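Local coordinates for protein citrate synthase (Mycobacterium tuberculosis, PDB 4TVM) that catalyses the condensation of oxaloacetate with acetyl-CoA and water to give citrate and CoA, an entry step of the Krebs cycle, at residues V22-E26 against G27-I31; T44-V47 against G48-T52; K121-F124 against D125-R129; A178-S182 against V183-F187. One frame throughout, in Å; residues are numbered along the deposited sequence.

Contact 1 of 4, residues V22-E26 against G27-I31; sequences VHATE and GADGI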
ATOM      1  N   VAL A  22      -5.238 -25.459  13.207  1.00 73.41           N
ATOM      2  CA  VAL A  22      -4.796 -24.498  14.191  1.00 74.37           C
ATOM      3  C   VAL A  22      -6.055 -23.899  14.785  1.00 73.07           C
ATOM      4  O   VAL A  22      -6.971 -23.505  14.049  1.00 72.01           O
ATOM      5  CB  VAL A  22      -3.823 -23.461  13.577  1.00 76.20           C
ATOM      6  CG1 VAL A  22      -4.341 -22.930  12.249  1.00 77.62           C
ATOM      7  CG2 VAL A  22      -3.540 -22.332  14.556  1.00 78.17           C
ATOM      8  N   HIS A  23      -6.107 -23.870  16.116  1.00 70.29           N
ATOM      9  CA  HIS A  23      -7.334 -23.554  16.829  1.00 65.19           C
ATOM     10  C   HIS A  23      -7.443 -22.113  17.236  1.00 59.53           C
ATOM     11  O   HIS A  23      -6.490 -21.520  17.694  1.00 69.01           O
ATOM     12  CB  HIS A  23      -7.454 -24.432  18.062  1.00 66.87           C
ATOM     13  CG  HIS A  23      -7.411 -25.886  17.741  1.00 73.38           C
ATOM     14  ND1 HIS A  23      -6.273 -26.653  17.891  1.00 77.21           N
ATOM     15  CD2 HIS A  23      -8.348 -26.703  17.208  1.00 73.72           C
ATOM     16  CE1 HIS A  23      -6.521 -27.887  17.491  1.00 74.19           C
ATOM     17  NE2 HIS A  23      -7.773 -27.945  17.075  1.00 75.08           N
ATOM     18  N   ALA A  24      -8.637 -21.575  17.105  1.00 55.52           N
ATOM     19  CA  ALA A  24      -8.908 -20.188  17.377  1.00 55.35           C
ATOM     20  C   ALA A  24      -9.576 -20.067  18.740  1.00 57.44           C
ATOM     21  O   ALA A  24     -10.485 -20.839  19.049  1.00 54.81           O
ATOM     22  CB  ALA A  24      -9.843 -19.671  16.315  1.00 54.77           C
ATOM     23  N   THR A  25      -9.160 -19.092  19.541  1.00 54.77           N
ATOM     24  CA  THR A  25      -9.814 -18.892  20.824  1.00 54.26           C
ATOM     25  C   THR A  25     -11.245 -18.424  20.683  1.00 46.64           C
ATOM     26  O   THR A  25     -11.981 -18.493  21.621  1.00 52.95           O
ATOM     27  CB  THR A  25      -9.066 -17.929  21.749  1.00 55.10           C
ATOM     28  OG1 THR A  25      -9.067 -16.610  21.184  1.00 57.86           O
ATOM     29  CG2 THR A  25      -7.670 -18.423  21.935  1.00 58.78           C
ATOM     30  N   GLU A  26     -11.639 -17.948  19.524  1.00 46.52           N
ATOM     31  CA  GLU A  26     -13.040 -17.784  19.214  1.00 42.91           C
ATOM     32  C   GLU A  26     -13.146 -17.688  17.733  1.00 43.95           C
ATOM     33  O   GLU A  26     -12.237 -17.202  17.081  1.00 43.10           O
ATOM     34  CB  GLU A  26     -13.568 -16.481  19.786  1.00 49.46           C
ATOM     35  CG  GLU A  26     -14.419 -16.643  21.023  1.00 49.98           C
ATOM     36  CD  GLU A  26     -15.536 -15.629  21.072  1.00 51.64           C
ATOM     37  OE1 GLU A  26     -16.686 -16.021  20.739  1.00 56.52           O
ATOM     38  OE2 GLU A  26     -15.282 -14.462  21.466  1.00 44.23           O
ATOM     39  N   GLY A  27     -14.278 -18.094  17.193  1.00 43.68           N
ATOM     40  CA  GLY A  27     -14.523 -17.962  15.776  1.00 39.93           C
ATOM     41  C   GLY A  27     -13.972 -19.157  15.043  1.00 42.28           C
ATOM     42  O   GLY A  27     -13.636 -20.170  15.654  1.00 42.21           O
ATOM     43  N   ALA A  28     -13.874 -19.022  13.721  1.00 45.06           N
ATOM     44  CA  ALA A  28     -13.470 -20.108  12.846  1.00 41.53           C
ATOM     45  C   ALA A  28     -12.040 -20.503  13.093  1.00 45.69           C
ATOM     46  O   ALA A  28     -11.188 -19.673  13.423  1.00 52.61           O
ATOM     47  CB  ALA A  28     -13.650 -19.711  11.391  1.00 40.69           C
ATOM     48  N   ASP A  29     -11.796 -21.792  12.945  1.00 52.76           N
ATOM     49  CA  ASP A  29     -10.469 -22.341  13.036  1.00 57.35           C
ATOM     50  C   ASP A  29      -9.904 -22.414  11.634  1.00 60.27           C
ATOM     51  O   ASP A  29     -10.648 -22.361  10.632  1.00 52.56           O
ATOM     52  CB  ASP A  29     -10.512 -23.729  13.686  1.00 60.37           C
ATOM     53  CG  ASP A  29     -10.789 -23.664  15.189  1.00 60.36           C
ATOM     54  OD1 ASP A  29      -9.883 -23.265  15.951  1.00 65.37           O
ATOM     55  OD2 ASP A  29     -11.906 -24.016  15.612  1.00 56.80           O
ATOM     56  N   GLY A  30      -8.579 -22.525  11.574  1.00 66.14           N
ATOM     57  CA  GLY A  30      -7.855 -22.635  10.308  1.00 60.89           C
ATOM     58  C   GLY A  30      -7.376 -24.051  10.034  1.00 58.71           C
ATOM     59  O   GLY A  30      -7.026 -24.800  10.959  1.00 58.58           O
ATOM     60  N   ILE A  31      -7.386 -24.413   8.752  1.00 59.32           N
ATOM     61  CA  ILE A  31      -6.716 -25.614   8.255  1.00 57.46           C
ATOM     62  C   ILE A  31      -5.365 -25.174   7.680  1.00 58.22           C
ATOM     63  O   ILE A  31      -5.304 -24.585   6.588  1.00 54.34           O
ATOM     64  CB  ILE A  31      -7.532 -26.296   7.144  1.00 56.88           C
ATOM     65  CG1 ILE A  31      -8.923 -26.702   7.665  1.00 57.59           C
ATOM     66  CG2 ILE A  31      -6.783 -27.515   6.615  1.00 59.64           C
ATOM     67  CD1 ILE A  31      -9.983 -26.725   6.591  1.00 56.21           C
TER
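Val22 lays its CG1 methyl against the main chain of Gly30, 3.5 Å from Gly30 O. The two residues form an antiparallel hydrogen-bonded pair. Val22 N donates to Gly30 O at 2.9 Å. Gly30 N returns a bond to Val22 O at 3.1 Å. One step nearer the tip of the hairpin, Asp29 leans across to the loop at His23 and Ala24. Its CG stands beside the backbone N (chi1 -73°), and this swings the carboxylate toward the backbone of those two residues. A hydrogen bond from Ala24 N to Asp29 OD1 is likely, but the modelled position of OD1 is doubtful. The bond to CB of His23 points away from the residues that follow. Ala24 CB faces Ala28 O at 3.2 Å across the loop. Gly27, in the loop, has a positive phi of 87°, which favours glycine. The whole is a beta hairpin joining strand 17-22 to strand 29-32. The second subunit lies against it. Thr25 OG1 bonds to Gly419 O of that subunit, and residues 29 to 31 pair in parallel with one of its strands. Glu26 instead forms a salt bridge with Arg70 of its own chain. The hairpin is thus closed mainly by main-chain bonds, with one carboxylate probably helping inside the loop, while side chains at the loop's tip are turned to partners beyond it.

Contact 2 of 4, residues T44-V47 against G48-T52; sequences TFDV and GFANT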
ATOM      1  N   THR A  44      -4.129 -23.110  -3.562  1.00 51.99           N
ATOM      2  CA  THR A  44      -5.518 -22.739  -3.340  1.00 48.83           C
ATOM      3  C   THR A  44      -5.777 -21.555  -4.235  1.00 46.12           C
ATOM      4  O   THR A  44      -4.888 -20.748  -4.487  1.00 53.27           O
ATOM      5  CB  THR A  44      -5.814 -22.365  -1.869  1.00 48.19           C
ATOM      6  OG1 THR A  44      -5.009 -21.238  -1.480  1.00 47.67           O
ATOM      7  CG2 THR A  44      -5.541 -23.559  -0.917  1.00 44.89           C
ATOM      8  N   PHE A  45      -6.986 -21.460  -4.751  1.00 46.76           N
ATOM      9  CA  PHE A  45      -7.416 -20.266  -5.467  1.00 47.72           C
ATOM     10  C   PHE A  45      -8.584 -19.691  -4.662  1.00 45.52           C
ATOM     11  O   PHE A  45      -9.505 -20.410  -4.360  1.00 46.45           O
ATOM     12  CB  PHE A  45      -7.818 -20.655  -6.882  1.00 50.05           C
ATOM     13  CG  PHE A  45      -8.379 -19.523  -7.697  1.00 53.63           C
ATOM     14  CD1 PHE A  45      -7.552 -18.517  -8.171  1.00 50.51           C
ATOM     15  CD2 PHE A  45      -9.734 -19.492  -8.029  1.00 54.82           C
ATOM     16  CE1 PHE A  45      -8.066 -17.485  -8.928  1.00 54.60           C
ATOM     17  CE2 PHE A  45     -10.259 -18.460  -8.788  1.00 53.30           C
ATOM     18  CZ  PHE A  45      -9.423 -17.453  -9.238  1.00 56.31           C
ATOM     19  N   ASP A  46      -8.512 -18.424  -4.268  1.00 48.69           N
ATOM     20  CA  ASP A  46      -9.554 -17.789  -3.442  1.00 48.64           C
ATOM     21  C   ASP A  46      -9.673 -16.310  -3.715  1.00 45.95           C
ATOM     22  O   ASP A  46      -8.946 -15.512  -3.142  1.00 49.65           O
ATOM     23  CB  ASP A  46      -9.219 -17.956  -1.959  1.00 55.23           C
ATOM     24  CG  ASP A  46     -10.365 -17.539  -1.045  1.00 53.94           C
ATOM     25  OD1 ASP A  46     -11.520 -17.389  -1.506  1.00 58.16           O
ATOM     26  OD2 ASP A  46     -10.109 -17.390   0.155  1.00 55.05           O
ATOM     27  N   VAL A  47     -10.595 -15.941  -4.584  1.00 47.30           N
ATOM     28  CA  VAL A  47     -10.809 -14.534  -4.922  1.00 50.76           C
ATOM     29  C   VAL A  47     -10.958 -13.651  -3.681  1.00 52.02           C
ATOM     30  O   VAL A  47     -11.730 -13.950  -2.787  1.00 58.66           O
ATOM     31  CB  VAL A  47     -12.075 -14.357  -5.768  1.00 53.47           C
ATOM     32  CG1 VAL A  47     -12.271 -12.883  -6.144  1.00 53.87           C
ATOM     33  CG2 VAL A  47     -12.016 -15.256  -7.007  1.00 50.38           C
ATOM     34  N   GLY A  48     -10.179 -12.583  -3.630  1.00 52.77           N
ATOM     35  CA  GLY A  48     -10.217 -11.630  -2.538  1.00 52.97           C
ATOM     36  C   GLY A  48      -9.536 -12.079  -1.253  1.00 53.76           C
ATOM     37  O   GLY A  48      -9.512 -11.321  -0.273  1.00 54.33           O
ATOM     38  N   PHE A  49      -8.981 -13.291  -1.240  1.00 48.43           N
ATOM     39  CA  PHE A  49      -8.520 -13.928   0.013  1.00 45.30           C
ATOM     40  C   PHE A  49      -9.652 -14.141   1.027  1.00 42.15           C
ATOM     41  O   PHE A  49      -9.413 -14.259   2.227  1.00 40.37           O
ATOM     42  CB  PHE A  49      -7.409 -13.109   0.666  1.00 42.48           C
ATOM     43  CG  PHE A  49      -6.176 -12.976  -0.171  1.00 45.52           C
ATOM     44  CD1 PHE A  49      -5.442 -14.101  -0.523  1.00 47.39           C
ATOM     45  CD2 PHE A  49      -5.723 -11.721  -0.592  1.00 44.62           C
ATOM     46  CE1 PHE A  49      -4.286 -13.978  -1.291  1.00 46.91           C
ATOM     47  CE2 PHE A  49      -4.584 -11.597  -1.358  1.00 44.11           C
ATOM     48  CZ  PHE A  49      -3.863 -12.732  -1.716  1.00 44.40           C
ATOM     49  N   ALA A  50     -10.886 -14.220   0.545  1.00 45.37           N
ATOM     50  CA  ALA A  50     -12.049 -14.133   1.435  1.00 47.35           C
ATOM     51  C   ALA A  50     -12.056 -15.240   2.454  1.00 47.91           C
ATOM     52  O   ALA A  50     -12.529 -15.035   3.582  1.00 49.55           O
ATOM     53  CB  ALA A  50     -13.346 -14.134   0.637  1.00 49.21           C
ATOM     54  N   ASN A  51     -11.515 -16.404   2.069  1.00 45.26           N
ATOM     55  CA  ASN A  51     -11.498 -17.587   2.937  1.00 43.47           C
ATOM     56  C   ASN A  51     -10.148 -18.000   3.434  1.00 42.61           C
ATOM     57  O   ASN A  51     -10.010 -19.038   4.083  1.00 46.72           O
ATOM     58  CB  ASN A  51     -12.174 -18.746   2.239  1.00 43.58           C
ATOM     59  CG  ASN A  51     -13.646 -18.486   2.032  1.00 46.72           C
ATOM     60  OD1 ASN A  51     -14.407 -18.494   2.994  1.00 52.16           O
ATOM     61  ND2 ASN A  51     -14.051 -18.206   0.788  1.00 48.84           N
ATOM     62  N   THR A  52      -9.156 -17.165   3.171  1.00 44.58           N
ATOM     63  CA  THR A  52      -7.796 -17.440   3.582  1.00 42.24           C
ATOM     64  C   THR A  52      -7.399 -16.472   4.653  1.00 42.37           C
ATOM     65  O   THR A  52      -7.679 -15.276   4.530  1.00 39.09           O
ATOM     66  CB  THR A  52      -6.833 -17.239   2.414  1.00 42.23           C
ATOM     67  OG1 THR A  52      -7.255 -18.029   1.288  1.00 44.34           O
ATOM     68  CG2 THR A  52      -5.407 -17.600   2.823  1.00 42.57           C
TER
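Asp46 OD2 accepts a short bond from the chain that follows. Asn51 N donates to Asp46 OD2 at 2.6 Å, on the syn lone pair, the side of the other oxygen. Thr52 OG1 is a near neighbour, 3.1 Å from the same Asp46 OD2. CG of Asp46 is trans to the backbone N (chi1 -170°), which turns the carboxylate inward over the bend. The Asn51 and Asp46 side chains cross at about a right angle, yet their amide and carboxylate planes are only 19° apart. Through the Asn51 N bond, the buried carboxylate ties the start of the bend to its end.

The main chain adds two successive turns. Phe49 N donates to Asp46 O at 2.9 Å. The angles of Val47 and Gly48 are those of a type II turn, with Gly48 taking the positive phi. A type I turn follows from Phe49 to Thr52, closed by Thr52 N on Phe49 O at 3.1 Å. Ala50 N reaches Val47 O in a weak bond of 3.4 Å that spans the two turns.

The bend links strand 42-45 to strand 52-57 at the dimer interface. Phe49 stacks on Phe49 of the second subunit, and Asn51 OD1 accepts from Leu37 N of that subunit. Thr44, Phe45 and Thr52 pair in parallel with one of its strands, carrying the sheet across.

Contact 3 of 4, residues K121-F124 against D125-R129; sequences KRFF and DGFPR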
ATOM      1  N   LYS A 121       5.102  21.881   8.178  1.00 35.56           N
ATOM      2  CA  LYS A 121       3.966  22.814   8.068  1.00 34.58           C
ATOM      3  C   LYS A 121       3.999  23.589   6.777  1.00 33.96           C
ATOM      4  O   LYS A 121       3.021  23.609   6.057  1.00 34.14           O
ATOM      5  CB  LYS A 121       3.991  23.795   9.220  1.00 37.15           C
ATOM      6  CG  LYS A 121       2.688  24.515   9.453  1.00 39.51           C
ATOM      7  CD  LYS A 121       2.917  25.783  10.248  1.00 42.13           C
ATOM      8  CE  LYS A 121       1.611  26.475  10.592  1.00 42.16           C
ATOM      9  NZ  LYS A 121       1.690  27.922  10.313  1.00 41.76           N
ATOM     10  N   ARG A 122       5.148  24.214   6.483  1.00 37.00           N
ATOM     11  CA  ARG A 122       5.336  25.006   5.265  1.00 35.84           C
ATOM     12  C   ARG A 122       5.115  24.214   3.972  1.00 34.09           C
ATOM     13  O   ARG A 122       4.570  24.732   3.019  1.00 32.24           O
ATOM     14  CB  ARG A 122       6.742  25.593   5.249  1.00 43.45           C
ATOM     15  CG  ARG A 122       6.928  26.875   6.049  1.00 52.36           C
ATOM     16  CD  ARG A 122       8.411  27.137   6.307  1.00 58.58           C
ATOM     17  NE  ARG A 122       9.207  27.030   5.084  1.00 64.94           N
ATOM     18  CZ  ARG A 122      10.532  27.189   5.023  1.00 75.67           C
ATOM     19  NH1 ARG A 122      11.241  27.468   6.117  1.00 77.42           N
ATOM     20  NH2 ARG A 122      11.153  27.079   3.850  1.00 75.34           N
ATOM     21  N   PHE A 123       5.572  22.966   3.946  1.00 34.43           N
ATOM     22  CA  PHE A 123       5.376  22.035   2.836  1.00 36.53           C
ATOM     23  C   PHE A 123       3.942  21.937   2.321  1.00 40.90           C
ATOM     24  O   PHE A 123       3.732  21.611   1.171  1.00 44.34           O
ATOM     25  CB  PHE A 123       5.821  20.675   3.333  1.00 39.14           C
ATOM     26  CG  PHE A 123       5.743  19.570   2.325  1.00 37.25           C
ATOM     27  CD1 PHE A 123       4.603  18.796   2.224  1.00 38.76           C
ATOM     28  CD2 PHE A 123       6.852  19.228   1.580  1.00 39.22           C
ATOM     29  CE1 PHE A 123       4.540  17.727   1.346  1.00 42.64           C
ATOM     30  CE2 PHE A 123       6.801  18.166   0.687  1.00 42.54           C
ATOM     31  CZ  PHE A 123       5.641  17.404   0.578  1.00 42.44           C
ATOM     32  N   PHE A 124       2.953  22.249   3.163  1.00 43.34           N
ATOM     33  CA  PHE A 124       1.580  22.421   2.678  1.00 41.38           C
ATOM     34  C   PHE A 124       1.449  23.541   1.653  1.00 39.16           C
ATOM     35  O   PHE A 124       0.490  23.571   0.863  1.00 37.03           O
ATOM     36  CB  PHE A 124       0.607  22.654   3.842  1.00 39.53           C
ATOM     37  CG  PHE A 124       0.236  21.378   4.607  1.00 36.97           C
ATOM     38  CD1 PHE A 124       1.030  20.912   5.656  1.00 35.29           C
ATOM     39  CD2 PHE A 124      -0.903  20.669   4.280  1.00 34.97           C
ATOM     40  CE1 PHE A 124       0.695  19.771   6.361  1.00 34.77           C
ATOM     41  CE2 PHE A 124      -1.261  19.539   4.983  1.00 35.17           C
ATOM     42  CZ  PHE A 124      -0.459  19.085   6.030  1.00 35.88           C
ATOM     43  N   ASP A 125       2.424  24.443   1.644  1.00 37.79           N
ATOM     44  CA  ASP A 125       2.390  25.586   0.749  1.00 39.95           C
ATOM     45  C   ASP A 125       2.510  25.222  -0.722  1.00 38.62           C
ATOM     46  O   ASP A 125       2.016  25.953  -1.583  1.00 36.46           O
ATOM     47  CB  ASP A 125       3.472  26.605   1.146  1.00 43.15           C
ATOM     48  CG  ASP A 125       3.143  27.311   2.452  1.00 44.76           C
ATOM     49  OD1 ASP A 125       2.034  27.082   2.977  1.00 41.46           O
ATOM     50  OD2 ASP A 125       3.980  28.091   2.961  1.00 54.24           O
ATOM     51  N   GLY A 126       3.143  24.085  -0.999  1.00 39.67           N
ATOM     52  CA  GLY A 126       3.400  23.641  -2.362  1.00 37.41           C
ATOM     53  C   GLY A 126       2.215  23.030  -3.070  1.00 40.27           C
ATOM     54  O   GLY A 126       2.171  22.961  -4.313  1.00 49.00           O
ATOM     55  N   PHE A 127       1.243  22.556  -2.311  1.00 38.07           N
ATOM     56  CA  PHE A 127       0.039  22.026  -2.943  1.00 35.55           C
ATOM     57  C   PHE A 127      -0.769  23.149  -3.623  1.00 36.96           C
ATOM     58  O   PHE A 127      -0.629  24.332  -3.286  1.00 38.12           O
ATOM     59  CB  PHE A 127      -0.802  21.267  -1.913  1.00 32.32           C
ATOM     60  CG  PHE A 127      -0.142  20.008  -1.432  1.00 30.82           C
ATOM     61  CD1 PHE A 127       0.008  18.916  -2.283  1.00 29.59           C
ATOM     62  CD2 PHE A 127       0.333  19.901  -0.136  1.00 31.23           C
ATOM     63  CE1 PHE A 127       0.606  17.750  -1.830  1.00 30.09           C
ATOM     64  CE2 PHE A 127       0.953  18.733   0.311  1.00 29.69           C
ATOM     65  CZ  PHE A 127       1.097  17.666  -0.536  1.00 28.19           C
ATOM     66  N   PRO A 128      -1.607  22.778  -4.595  1.00 35.84           N
ATOM     67  CA  PRO A 128      -2.388  23.718  -5.396  1.00 36.52           C
ATOM     68  C   PRO A 128      -3.469  24.372  -4.578  1.00 45.53           C
ATOM     69  O   PRO A 128      -3.711  23.925  -3.457  1.00 50.04           O
ATOM     70  CB  PRO A 128      -3.000  22.851  -6.477  1.00 31.42           C
ATOM     71  CG  PRO A 128      -2.186  21.639  -6.508  1.00 33.06           C
ATOM     72  CD  PRO A 128      -1.590  21.427  -5.164  1.00 33.41           C
ATOM     73  N   ARG A 129      -4.153  25.361  -5.162  1.00 52.93           N
ATOM     74  CA  ARG A 129      -4.843  26.399  -4.392  1.00 57.98           C
ATOM     75  C   ARG A 129      -5.909  25.915  -3.411  1.00 66.48           C
ATOM     76  O   ARG A 129      -5.955  26.409  -2.273  1.00 74.78           O
ATOM     77  CB  ARG A 129      -5.416  27.511  -5.295  1.00 63.75           C
ATOM     78  CG  ARG A 129      -6.109  28.627  -4.519  1.00 72.42           C
ATOM     79  CD  ARG A 129      -6.378  29.844  -5.363  1.00 79.32           C
ATOM     80  NE  ARG A 129      -7.293  29.549  -6.467  1.00 76.71           N
ATOM     81  CZ  ARG A 129      -8.621  29.600  -6.380  1.00 79.05           C
ATOM     82  NH1 ARG A 129      -9.231  29.926  -5.237  1.00 78.13           N
ATOM     83  NH2 ARG A 129      -9.354  29.326  -7.455  1.00 81.15           N
TER
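Phe123 and Phe127 make the aromatic part of this contact. Phe123 CE1 meets Phe127 CE2 at 3.9 Å. The ring centroids are 5.8 Å apart and the planes stand at 82°, in an oblique pairing. CG of Phe123 lies opposite its own backbone N (chi1 -178°), and this carries the ring out to the one four residues on. Phe124 O lies at the edge of the Phe127 ring, 3.8 Å from Phe127 CD2.

The backbone bonds all run from a residue to the one three before it, as in a 3-10 turn. Gly126 N to Phe123 O, 3.3 Å, is weak, and so is Phe127 N to Phe124 O at 3.4 Å. Asp125 N also donates to Arg122 O, though the place of that oxygen is less sure.

The turn follows helix 118-122 and leads to helix 133-147. Phe124 and Phe127 both pack on Val136 of that helix, and Phe124 also meets Ile174 of helix 159-182. At the dimer interface, Phe123 and Phe127 meet Phe127 and Phe123 of the second subunit edge-to-face.

Contact 4 of 4, residues A178-S182 against V183-F187; sequences AYKKS and VGQPF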
ATOM      1  N   ALA A 178      -4.828  19.823   6.030  1.00 38.74           N
ATOM      2  CA  ALA A 178      -5.232  19.516   4.676  1.00 37.06           C
ATOM      3  C   ALA A 178      -6.607  20.107   4.418  1.00 36.69           C
ATOM      4  O   ALA A 178      -6.901  20.540   3.322  1.00 41.54           O
ATOM      5  CB  ALA A 178      -5.232  18.018   4.475  1.00 34.98           C
ATOM      6  N   TYR A 179      -7.462  20.110   5.434  1.00 38.70           N
ATOM      7  CA  TYR A 179      -8.761  20.792   5.342  1.00 39.37           C
ATOM      8  C   TYR A 179      -8.530  22.255   5.148  1.00 37.37           C
ATOM      9  O   TYR A 179      -9.063  22.847   4.236  1.00 40.43           O
ATOM     10  CB  TYR A 179      -9.614  20.599   6.612  1.00 38.15           C
ATOM     11  CG  TYR A 179     -10.854  21.408   6.568  1.00 38.84           C
ATOM     12  CD1 TYR A 179     -11.888  21.066   5.723  1.00 41.67           C
ATOM     13  CD2 TYR A 179     -10.996  22.566   7.353  1.00 40.35           C
ATOM     14  CE1 TYR A 179     -13.041  21.833   5.670  1.00 40.55           C
ATOM     15  CE2 TYR A 179     -12.141  23.338   7.301  1.00 35.34           C
ATOM     16  CZ  TYR A 179     -13.154  22.968   6.451  1.00 37.39           C
ATOM     17  OH  TYR A 179     -14.302  23.710   6.387  1.00 36.62           O
ATOM     18  N   LYS A 180      -7.713  22.857   5.987  1.00 38.63           N
ATOM     19  CA  LYS A 180      -7.540  24.307   5.869  1.00 45.00           C
ATOM     20  C   LYS A 180      -7.044  24.695   4.497  1.00 43.82           C
ATOM     21  O   LYS A 180      -7.438  25.738   3.956  1.00 42.21           O
ATOM     22  CB  LYS A 180      -6.602  24.838   6.941  1.00 47.04           C
ATOM     23  CG  LYS A 180      -7.221  24.784   8.338  1.00 45.15           C
ATOM     24  CD  LYS A 180      -8.523  25.563   8.350  1.00 46.81           C
ATOM     25  CE  LYS A 180      -8.933  25.994   9.754  1.00 48.68           C
ATOM     26  NZ  LYS A 180     -10.190  26.788   9.702  1.00 47.66           N
ATOM     27  N   LYS A 181      -6.190  23.837   3.946  1.00 43.60           N
ATOM     28  CA  LYS A 181      -5.671  24.011   2.613  1.00 40.17           C
ATOM     29  C   LYS A 181      -6.761  23.891   1.559  1.00 39.80           C
ATOM     30  O   LYS A 181      -6.746  24.603   0.574  1.00 40.21           O
ATOM     31  CB  LYS A 181      -4.583  22.985   2.345  1.00 42.95           C
ATOM     32  CG  LYS A 181      -3.809  23.222   1.042  1.00 43.80           C
ATOM     33  CD  LYS A 181      -3.044  24.535   1.089  1.00 43.56           C
ATOM     34  CE  LYS A 181      -2.614  24.973  -0.294  1.00 47.74           C
ATOM     35  NZ  LYS A 181      -1.754  26.189  -0.164  1.00 49.79           N
ATOM     36  N   SER A 182      -7.719  22.997   1.771  1.00 40.50           N
ATOM     37  CA  SER A 182      -8.763  22.754   0.795  1.00 40.73           C
ATOM     38  C   SER A 182      -9.722  23.933   0.677  1.00 42.47           C
ATOM     39  O   SER A 182     -10.549  24.004  -0.229  1.00 47.89           O
ATOM     40  CB  SER A 182      -9.524  21.489   1.177  1.00 45.11           C
ATOM     41  OG  SER A 182     -10.401  21.722   2.269  1.00 49.12           O
ATOM     42  N   VAL A 183      -9.629  24.843   1.628  1.00 43.78           N
ATOM     43  CA  VAL A 183     -10.420  26.053   1.655  1.00 37.63           C
ATOM     44  C   VAL A 183      -9.322  27.077   1.812  1.00 42.19           C
ATOM     45  O   VAL A 183      -8.144  26.728   1.653  1.00 45.16           O
ATOM     46  CB  VAL A 183     -11.444  25.978   2.787  1.00 34.93           C
ATOM     47  CG1 VAL A 183     -12.508  24.956   2.428  1.00 31.06           C
ATOM     48  CG2 VAL A 183     -10.818  25.565   4.128  1.00 36.24           C
ATOM     49  N   GLY A 184      -9.634  28.324   2.087  1.00 45.03           N
ATOM     50  CA  GLY A 184      -8.579  29.344   2.002  1.00 45.28           C
ATOM     51  C   GLY A 184      -7.836  29.570   3.295  1.00 45.55           C
ATOM     52  O   GLY A 184      -7.052  30.491   3.400  1.00 54.76           O
ATOM     53  N   GLN A 185      -8.034  28.724   4.286  1.00 43.79           N
ATOM     54  CA  GLN A 185      -7.911  29.222   5.652  1.00 42.66           C
ATOM     55  C   GLN A 185      -6.552  29.083   6.357  1.00 40.04           C
ATOM     56  O   GLN A 185      -5.798  28.145   6.109  1.00 42.19           O
ATOM     57  CB  GLN A 185      -9.030  28.636   6.489  1.00 42.08           C
ATOM     58  CG  GLN A 185     -10.386  28.993   5.909  1.00 43.26           C
ATOM     59  CD  GLN A 185     -11.532  28.236   6.534  1.00 43.78           C
ATOM     60  OE1 GLN A 185     -11.418  27.660   7.630  1.00 47.85           O
ATOM     61  NE2 GLN A 185     -12.658  28.266   5.865  1.00 41.56           N
ATOM     62  N   PRO A 186      -6.239  30.042   7.241  1.00 36.25           N
ATOM     63  CA  PRO A 186      -5.006  29.966   7.992  1.00 36.01           C
ATOM     64  C   PRO A 186      -4.923  28.695   8.761  1.00 38.97           C
ATOM     65  O   PRO A 186      -5.942  28.167   9.203  1.00 43.04           O
ATOM     66  CB  PRO A 186      -5.113  31.116   8.998  1.00 32.70           C
ATOM     67  CG  PRO A 186      -6.198  31.969   8.549  1.00 32.86           C
ATOM     68  CD  PRO A 186      -6.938  31.327   7.432  1.00 33.79           C
ATOM     69  N   PHE A 187      -3.724  28.201   8.961  1.00 42.60           N
ATOM     70  CA  PHE A 187      -3.590  27.077   9.857  1.00 42.93           C
ATOM     71  C   PHE A 187      -3.539  27.664  11.235  1.00 44.73           C
ATOM     72  O   PHE A 187      -2.951  28.704  11.422  1.00 53.54           O
ATOM     73  CB  PHE A 187      -2.318  26.289   9.627  1.00 37.32           C
ATOM     74  CG  PHE A 187      -2.217  25.629   8.274  1.00 38.71           C
ATOM     75  CD1 PHE A 187      -3.239  25.687   7.317  1.00 41.98           C
ATOM     76  CD2 PHE A 187      -1.087  24.908   7.967  1.00 37.15           C
ATOM     77  CE1 PHE A 187      -3.096  25.035   6.089  1.00 40.89           C
ATOM     78  CE2 PHE A 187      -0.951  24.272   6.756  1.00 38.47           C
ATOM     79  CZ  PHE A 187      -1.955  24.330   5.815  1.00 37.81           C
TER
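Val183 places its CG2 methyl over one face of the Tyr179 ring. This CH-pi contact has CG2 of Val183 4.3 Å from the Tyr179 ring centroid, 18° off the normal. The Val183 methyl reaches the ring from between its own backbone N and carbonyl carbon. Val183 N makes weak bonds to Tyr179 O and to Lys180 O. Tyr179 O also takes a bond from Ser182 OG, in the carbonyl plane.

Two residues on, Gln185 N donates to Lys180 O at 3.1 Å. The side chains of this pair bond as well: Lys180 NZ gives to Gln185 OE1 at 2.6 Å, in the amide plane. Lys180 bends at chi2 (-57°), and its chain crosses Gln185 obliquely, with CG of Lys180 3.7 Å from Pro186 O. Gly206 O accepts a further bond from the same ammonium group. Last comes Phe187, whose CD1 touches Lys180 CB at 3.5 Å. The Phe187 ring stacks on Tyr177 of helix 159-182.

The pattern is that of a helix C-terminus, here of helix 159-182. Tyr179 O and Lys180 O are taken up by the departing chain, the former also by a serine hydroxyl, and one lysine fastens the loop back along the helix.

Overall arrangement
Following the chain from the N terminus, contact 1 closes the hairpin between strand 17-22 and strand 29-32. Contact 2 turns strand 42-45 into strand 52-57. Contact 3 lies where helix 118-122 passes into its following loop, and contact 4 does the same for helix 159-182. The four lie in series, and none nests in or crosses another. Contacts 1 and 2 have centres about 17 Å apart and do not touch, but both meet the second subunit. Contacts 3 and 4 lie on the opposite side of the chain's centre. Those two do touch: Phe124 packs on Phe187, and Lys181 packs against backbone oxygens of Phe124, Phe127 and Pro128. Contact 3 also meets the second subunit.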